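Local coordinates for putative polyphosphate kinase 2 (Pseudomonas aeruginosa PAO1, PDB 3CZP), which transfers phosphate from inorganic polyphosphate to AMP to make ADP, and works less efficiently on GMP, at residues L128-I132 and R198-T203; I405-F409 and T485-I490. All blocks are in the same frame, centred on the assembly; numbering follows the deposited sequence.

Interaction 1 (L128-I132 and R198-T203); sequences LDQAI and RVLRRT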
ATOM      1  N   LEU A 128     -19.724  23.174   5.525  1.00 22.56           N
ATOM      2  CA  LEU A 128     -20.367  22.014   6.107  1.00 22.97           C
ATOM      3  C   LEU A 128     -21.374  21.387   5.149  1.00 22.75           C
ATOM      4  O   LEU A 128     -21.436  20.175   5.043  1.00 22.40           O
ATOM      5  CB  LEU A 128     -21.082  22.314   7.412  1.00 22.92           C
ATOM      6  CG  LEU A 128     -21.780  21.096   8.045  1.00 23.49           C
ATOM      7  CD1 LEU A 128     -20.810  19.980   8.433  1.00 21.33           C
ATOM      8  CD2 LEU A 128     -22.644  21.489   9.280  1.00 22.92           C
ATOM      9  N   ASP A 129     -22.186  22.206   4.487  1.00 22.02           N
ATOM     10  CA  ASP A 129     -23.179  21.666   3.558  1.00 22.83           C
ATOM     11  C   ASP A 129     -22.523  20.896   2.396  1.00 22.75           C
ATOM     12  O   ASP A 129     -23.062  19.863   1.896  1.00 24.04           O
ATOM     13  CB  ASP A 129     -24.092  22.772   3.071  1.00 22.14           C
ATOM     14  CG  ASP A 129     -25.065  23.262   4.174  1.00 27.32           C
ATOM     15  OD1 ASP A 129     -25.081  22.716   5.334  1.00 33.56           O
ATOM     16  OD2 ASP A 129     -25.828  24.192   3.870  1.00 35.48           O
ATOM     17  N   GLN A 130     -21.349  21.365   2.018  1.00 21.89           N
ATOM     18  CA  GLN A 130     -20.579  20.742   0.931  1.00 22.76           C
ATOM     19  C   GLN A 130     -20.013  19.404   1.357  1.00 22.13           C
ATOM     20  O   GLN A 130     -20.087  18.487   0.593  1.00 22.64           O
ATOM     21  CB  GLN A 130     -19.489  21.669   0.416  1.00 22.57           C
ATOM     22  CG  GLN A 130     -20.112  22.880  -0.345  1.00 25.44           C
ATOM     23  CD  GLN A 130     -19.126  23.963  -0.634  1.00 24.31           C
ATOM     24  OE1 GLN A 130     -17.954  23.687  -0.828  1.00 31.24           O
ATOM     25  NE2 GLN A 130     -19.597  25.206  -0.691  1.00 28.15           N
ATOM     26  N   ALA A 131     -19.458  19.347   2.571  1.00 22.63           N
ATOM     27  CA  ALA A 131     -18.955  18.169   3.213  1.00 22.10           C
ATOM     28  C   ALA A 131     -20.042  17.145   3.378  1.00 22.15           C
ATOM     29  O   ALA A 131     -19.826  15.950   3.160  1.00 19.72           O
ATOM     30  CB  ALA A 131     -18.336  18.522   4.598  1.00 21.88           C
ATOM     31  N   ILE A 132     -21.221  17.607   3.756  1.00 22.73           N
ATOM     32  CA  ILE A 132     -22.357  16.724   3.869  1.00 22.33           C
ATOM     33  C   ILE A 132     -22.630  16.076   2.551  1.00 21.18           C
ATOM     34  O   ILE A 132     -22.757  14.851   2.498  1.00 20.47           O
ATOM     35  CB  ILE A 132     -23.660  17.415   4.399  1.00 22.91           C
ATOM     36  CG1 ILE A 132     -23.463  17.822   5.856  1.00 22.42           C
ATOM     37  CG2 ILE A 132     -24.841  16.454   4.283  1.00 22.12           C
ATOM     38  CD1 ILE A 132     -24.611  18.673   6.464  1.00 23.57           C
ATOM     39  N   ARG A 198     -28.700  17.929  11.242  1.00 27.51           N
ATOM     40  CA  ARG A 198     -28.603  18.306   9.842  1.00 27.02           C
ATOM     41  C   ARG A 198     -27.797  17.276   9.054  1.00 26.17           C
ATOM     42  O   ARG A 198     -28.232  16.819   8.009  1.00 24.77           O
ATOM     43  CB  ARG A 198     -27.957  19.695   9.740  1.00 27.10           C
ATOM     44  CG  ARG A 198     -27.924  20.298   8.364  1.00 28.14           C
ATOM     45  CD  ARG A 198     -27.257  21.683   8.361  1.00 31.65           C
ATOM     46  NE  ARG A 198     -28.019  22.495   9.287  1.00 37.77           N
ATOM     47  CZ  ARG A 198     -28.713  23.590   9.023  1.00 39.80           C
ATOM     48  NH1 ARG A 198     -28.701  24.147   7.811  1.00 42.38           N
ATOM     49  NH2 ARG A 198     -29.413  24.162  10.031  1.00 40.58           N
ATOM     50  N   VAL A 199     -26.648  16.865   9.587  1.00 25.05           N
ATOM     51  CA  VAL A 199     -25.866  15.763   8.983  1.00 26.11           C
ATOM     52  C   VAL A 199     -26.611  14.468   8.827  1.00 26.31           C
ATOM     53  O   VAL A 199     -26.609  13.866   7.737  1.00 26.25           O
ATOM     54  CB  VAL A 199     -24.517  15.528   9.775  1.00 26.33           C
ATOM     55  CG1 VAL A 199     -23.807  14.337   9.313  1.00 27.69           C
ATOM     56  CG2 VAL A 199     -23.586  16.788   9.627  1.00 24.51           C
ATOM     57  N   LEU A 200     -27.278  14.037   9.905  1.00 26.48           N
ATOM     58  CA  LEU A 200     -27.994  12.775   9.925  1.00 25.89           C
ATOM     59  C   LEU A 200     -29.221  12.740   8.987  1.00 25.44           C
ATOM     60  O   LEU A 200     -29.397  11.796   8.231  1.00 25.27           O
ATOM     61  CB  LEU A 200     -28.380  12.390  11.389  1.00 25.80           C
ATOM     62  CG  LEU A 200     -27.336  11.472  12.081  1.00 27.66           C
ATOM     63  CD1 LEU A 200     -25.896  12.070  12.108  1.00 26.38           C
ATOM     64  CD2 LEU A 200     -27.829  11.143  13.481  1.00 27.30           C
ATOM     65  N   ARG A 201     -30.022  13.794   8.967  1.00 25.82           N
ATOM     66  CA  ARG A 201     -31.141  13.868   8.058  1.00 24.88           C
ATOM     67  C   ARG A 201     -30.723  13.714   6.604  1.00 24.68           C
ATOM     68  O   ARG A 201     -31.398  13.023   5.793  1.00 25.35           O
ATOM     69  CB  ARG A 201     -31.893  15.193   8.302  1.00 25.69           C
ATOM     70  CG  ARG A 201     -32.937  15.617   7.240  1.00 27.72           C
ATOM     71  CD  ARG A 201     -34.171  14.686   7.213  1.00 29.52           C
ATOM     72  NE  ARG A 201     -35.073  15.129   6.153  1.00 27.77           N
ATOM     73  CZ  ARG A 201     -36.044  16.010   6.311  1.00 28.89           C
ATOM     74  NH1 ARG A 201     -36.789  16.348   5.251  1.00 27.11           N
ATOM     75  NH2 ARG A 201     -36.247  16.559   7.524  1.00 27.49           N
ATOM     76  N   ARG A 202     -29.629  14.374   6.247  1.00 23.89           N
ATOM     77  CA  ARG A 202     -29.181  14.443   4.870  1.00 23.18           C
ATOM     78  C   ARG A 202     -28.449  13.185   4.366  1.00 23.17           C
ATOM     79  O   ARG A 202     -28.366  12.940   3.167  1.00 23.35           O
ATOM     80  CB  ARG A 202     -28.309  15.702   4.685  1.00 23.35           C
ATOM     81  CG  ARG A 202     -29.064  16.959   5.012  1.00 22.44           C
ATOM     82  CD  ARG A 202     -28.380  18.212   4.605  1.00 23.93           C
ATOM     83  NE  ARG A 202     -29.127  19.398   5.026  1.00 22.00           N
ATOM     84  CZ  ARG A 202     -28.741  20.640   4.790  1.00 25.63           C
ATOM     85  NH1 ARG A 202     -29.497  21.652   5.226  1.00 28.15           N
ATOM     86  NH2 ARG A 202     -27.622  20.887   4.124  1.00 20.65           N
ATOM     87  N   THR A 203     -27.910  12.403   5.285  1.00 23.57           N
ATOM     88  CA  THR A 203     -27.060  11.273   4.930  1.00 23.67           C
ATOM     89  C   THR A 203     -27.624   9.941   5.363  1.00 24.55           C
ATOM     90  O   THR A 203     -26.973   8.899   5.177  1.00 27.13           O
ATOM     91  CB  THR A 203     -25.644  11.455   5.496  1.00 22.34           C
ATOM     92  OG1 THR A 203     -25.728  11.509   6.914  1.00 22.44           O
ATOM     93  CG2 THR A 203     -24.988  12.735   4.896  1.00 21.27           C
TER
HETATM   94  O   HOH W   1     -25.767  19.476   2.176  1.00 26.06           O
HETATM   95  O   HOH W   2     -27.936  24.397   5.539  1.00 42.89           O
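Two helices of the first PPK2 domain, a P-loop kinase-type alpha/beta fold, meet here by a knob-into-hole contact: Ile132 of helix 125-144 pushes its side chain into a hollow between Arg198, Val199, Arg202 and Thr203 of helix 186-203. The short segments run at 34° to one another, their axes 10.6 Å apart. Ile132 uses both branches, which chi1 of -68° sends to different partners. Its CD1 lies 3.8 Å from Val199 CG2, while its CG2 comes to 3.6 Å from Arg202 CB and also touches Thr203 CG2. Tyr111 of helix 110-119 packs on Val199 and Thr203.

Beside the knob, round Asp129, the contact turns polar. Arg202 reaches over with its chain extended from CG to NE and forms a long salt bridge, Asp129 OD1 to Arg202 NH2 at 3.4 Å, with carboxylate and guanidinium planes 51° apart rather than coplanar. Arg198 CG lies over one face of that guanidinium, offset toward its rim, which probably limits its rotation. Two waters complete the link: one bridges Asp129 OD2 to Arg202 NH1, and the other donates to Asp129 O at 2.7 Å and accepts from Arg202 NH2 at 3.0 Å.

Interaction 2 (I405-F409 and T485-I490); sequences IVVKF and TINDAI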
ATOM      1  N   ILE A 405      -3.690  20.065 -10.267  1.00 26.20           N
ATOM      2  CA  ILE A 405      -3.920  20.470 -11.645  1.00 25.72           C
ATOM      3  C   ILE A 405      -4.197  19.259 -12.498  1.00 25.67           C
ATOM      4  O   ILE A 405      -3.346  18.440 -12.691  1.00 27.04           O
ATOM      5  CB  ILE A 405      -2.695  21.233 -12.177  1.00 26.61           C
ATOM      6  CG1 ILE A 405      -2.368  22.423 -11.252  1.00 24.14           C
ATOM      7  CG2 ILE A 405      -2.908  21.730 -13.644  1.00 24.10           C
ATOM      8  CD1 ILE A 405      -1.051  23.057 -11.578  1.00 26.16           C
ATOM      9  N   VAL A 406      -5.391  19.165 -13.040  1.00 26.23           N
ATOM     10  CA  VAL A 406      -5.803  18.001 -13.792  1.00 26.51           C
ATOM     11  C   VAL A 406      -5.928  18.316 -15.312  1.00 26.74           C
ATOM     12  O   VAL A 406      -6.728  19.188 -15.742  1.00 26.89           O
ATOM     13  CB  VAL A 406      -7.113  17.488 -13.224  1.00 27.00           C
ATOM     14  CG1 VAL A 406      -7.638  16.330 -14.033  1.00 25.27           C
ATOM     15  CG2 VAL A 406      -6.949  17.153 -11.710  1.00 25.47           C
ATOM     16  N   VAL A 407      -5.120  17.618 -16.111  1.00 24.50           N
ATOM     17  CA  VAL A 407      -5.130  17.772 -17.561  1.00 24.77           C
ATOM     18  C   VAL A 407      -5.493  16.421 -18.189  1.00 25.33           C
ATOM     19  O   VAL A 407      -4.991  15.401 -17.743  1.00 24.39           O
ATOM     20  CB  VAL A 407      -3.766  18.335 -18.023  1.00 25.08           C
ATOM     21  CG1 VAL A 407      -3.813  18.649 -19.480  1.00 26.53           C
ATOM     22  CG2 VAL A 407      -3.464  19.696 -17.242  1.00 21.67           C
ATOM     23  N   LYS A 408      -6.389  16.404 -19.181  1.00 24.18           N
ATOM     24  CA  LYS A 408      -6.906  15.163 -19.777  1.00 24.00           C
ATOM     25  C   LYS A 408      -6.838  15.195 -21.312  1.00 23.43           C
ATOM     26  O   LYS A 408      -7.386  16.092 -21.943  1.00 23.66           O
ATOM     27  CB  LYS A 408      -8.381  14.984 -19.364  1.00 24.52           C
ATOM     28  CG  LYS A 408      -8.622  14.726 -17.881  1.00 22.83           C
ATOM     29  CD  LYS A 408     -10.095  14.431 -17.615  1.00 24.16           C
ATOM     30  CE  LYS A 408     -11.002  15.642 -17.735  1.00 24.96           C
ATOM     31  NZ  LYS A 408     -12.446  15.430 -17.200  1.00 20.99           N
ATOM     32  N   PHE A 409      -6.190  14.205 -21.912  1.00 23.80           N
ATOM     33  CA  PHE A 409      -5.971  14.169 -23.354  1.00 23.70           C
ATOM     34  C   PHE A 409      -6.669  12.971 -24.002  1.00 24.58           C
ATOM     35  O   PHE A 409      -6.498  11.836 -23.576  1.00 25.04           O
ATOM     36  CB  PHE A 409      -4.448  14.094 -23.661  1.00 24.08           C
ATOM     37  CG  PHE A 409      -3.636  15.306 -23.171  1.00 23.79           C
ATOM     38  CD1 PHE A 409      -3.724  16.542 -23.814  1.00 24.78           C
ATOM     39  CD2 PHE A 409      -2.813  15.203 -22.075  1.00 23.17           C
ATOM     40  CE1 PHE A 409      -3.027  17.613 -23.372  1.00 23.44           C
ATOM     41  CE2 PHE A 409      -2.084  16.291 -21.651  1.00 24.25           C
ATOM     42  CZ  PHE A 409      -2.195  17.489 -22.291  1.00 25.19           C
ATOM     43  N   THR A 485      -0.615  22.489 -23.613  1.00 28.11           N
ATOM     44  CA  THR A 485      -1.775  22.388 -22.750  1.00 28.00           C
ATOM     45  C   THR A 485      -1.413  22.238 -21.282  1.00 29.41           C
ATOM     46  O   THR A 485      -2.004  22.902 -20.396  1.00 30.89           O
ATOM     47  CB  THR A 485      -2.676  21.212 -23.126  1.00 28.77           C
ATOM     48  OG1 THR A 485      -3.086  21.312 -24.495  1.00 22.96           O
ATOM     49  CG2 THR A 485      -3.928  21.193 -22.205  1.00 26.61           C
ATOM     50  N   ILE A 486      -0.509  21.322 -21.000  1.00 29.37           N
ATOM     51  CA  ILE A 486       0.009  21.185 -19.656  1.00 30.33           C
ATOM     52  C   ILE A 486       0.476  22.541 -19.134  1.00 30.64           C
ATOM     53  O   ILE A 486       0.032  22.975 -18.093  1.00 32.26           O
ATOM     54  CB  ILE A 486       1.119  20.118 -19.570  1.00 30.29           C
ATOM     55  CG1 ILE A 486       0.506  18.721 -19.802  1.00 29.29           C
ATOM     56  CG2 ILE A 486       1.809  20.100 -18.212  1.00 29.17           C
ATOM     57  CD1 ILE A 486       1.566  17.683 -19.992  1.00 29.86           C
ATOM     58  N   ASN A 487       1.347  23.203 -19.889  1.00 31.12           N
ATOM     59  CA  ASN A 487       1.890  24.493 -19.537  1.00 30.77           C
ATOM     60  C   ASN A 487       0.819  25.561 -19.363  1.00 30.76           C
ATOM     61  O   ASN A 487       0.881  26.331 -18.403  1.00 29.48           O
ATOM     62  CB  ASN A 487       2.887  24.969 -20.627  1.00 30.04           C
ATOM     63  CG  ASN A 487       4.183  24.109 -20.695  1.00 30.17           C
ATOM     64  OD1 ASN A 487       4.542  23.437 -19.734  1.00 25.83           O
ATOM     65  ND2 ASN A 487       4.890  24.167 -21.836  1.00 25.01           N
ATOM     66  N   ASP A 488      -0.135  25.644 -20.307  1.00 31.25           N
ATOM     67  CA  ASP A 488      -1.275  26.603 -20.153  1.00 31.20           C
ATOM     68  C   ASP A 488      -2.032  26.326 -18.823  1.00 31.34           C
ATOM     69  O   ASP A 488      -2.439  27.257 -18.127  1.00 30.44           O
ATOM     70  CB  ASP A 488      -2.302  26.492 -21.300  1.00 30.48           C
ATOM     71  CG  ASP A 488      -1.790  26.995 -22.619  1.00 31.04           C
ATOM     72  OD1 ASP A 488      -0.730  27.663 -22.660  1.00 25.47           O
ATOM     73  OD2 ASP A 488      -2.485  26.718 -23.637  1.00 31.03           O
ATOM     74  N   ALA A 489      -2.239  25.044 -18.498  1.00 31.88           N
ATOM     75  CA  ALA A 489      -2.976  24.660 -17.280  1.00 31.76           C
ATOM     76  C   ALA A 489      -2.251  25.050 -15.971  1.00 31.65           C
ATOM     77  O   ALA A 489      -2.870  25.537 -15.035  1.00 32.73           O
ATOM     78  CB  ALA A 489      -3.350  23.154 -17.290  1.00 30.79           C
ATOM     79  N   ILE A 490      -0.944  24.843 -15.908  1.00 31.98           N
ATOM     80  CA  ILE A 490      -0.128  25.286 -14.745  1.00 31.85           C
ATOM     81  C   ILE A 490      -0.117  26.818 -14.626  1.00 31.21           C
ATOM     82  O   ILE A 490      -0.362  27.356 -13.559  1.00 31.76           O
ATOM     83  CB  ILE A 490       1.331  24.782 -14.822  1.00 30.57           C
ATOM     84  CG1 ILE A 490       1.403  23.241 -14.840  1.00 32.69           C
ATOM     85  CG2 ILE A 490       2.138  25.313 -13.650  1.00 31.86           C
ATOM     86  CD1 ILE A 490       2.812  22.658 -15.208  1.00 31.68           C
TER
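Strand 404-412 of the second PPK2 domain presents one face to helix 475-496, and this is the alpha-on-beta layering of a P-loop-type fold: Ile405, Val407 and Phe409, alternate residues of the strand, project onto the helix, which runs back at 154° to the strand direction with the segment axes 8.9 Å apart. The fit is stepped. Toward the N-terminal end of the strand, Ile405 divides its branches: CG2 rests on Ala489 CB, and CD1, at the tip of the longer arm, reaches Ile490 CA at 4.0 Å, the two isoleucine side chains crossing at about a right angle.

In the middle, the small Ala489 makes the low spot on the helix surface, and Val407 drops one methyl into it. Val407 CG2 stands 3.5 Å from Ala489 CB, tighter than ordinary van der Waals contact. The other methyl, CG1, is anti to the backbone N (chi1 -173°), which turns it along the helix to Thr485 CG2 at 3.7 Å.

Phe409 fills the last hollow, between Thr485 and Ile486, with the rim of its ring. Thr485 CB comes to 3.6 Å from Phe409 CE1, and Ile486 CG1 to 3.9 Å from Phe409 CZ; both carbons lie at the ring's edge, near its plane. Elsewhere the ring meets Phe305, and Leu301 of the neighbouring strand 300-307 packs on Ile405, Ile486 and Ile490.

Thr485 brings the one side-chain hydroxyl to this interface. Its OG1 meets the ring edge at Phe409 CE1 and is hydrogen-bonded to Lys481 O in its own helix, while its CG2 meets Val407. With contacts that are almost all carbon on carbon, helix and strand are held together by close fit and burial of apolar surface, without direct polar bonds between the two segments.

In the fold
Interactions 1 and 2 belong to the two fused PPK2 domains of one chain, the first closing before the second opens. Their centres are 33 Å apart and their nearest atoms about 17 Å, so they do not touch. Each domain has a five-stranded parallel sheet with strand order 2-3-1-4-5; interaction 2 lies directly on the fourth strand of its sheet, whereas interaction 1 joins two helices, with Thr203 O tied to Lys151 on the corresponding strand 148-155. The second is more fully buried; the first is partly buried and water-bridged. The domain holding interaction 1 seems catalytically inactive and may serve dimerization, although 128-132 and 198-203 touch no other subunit.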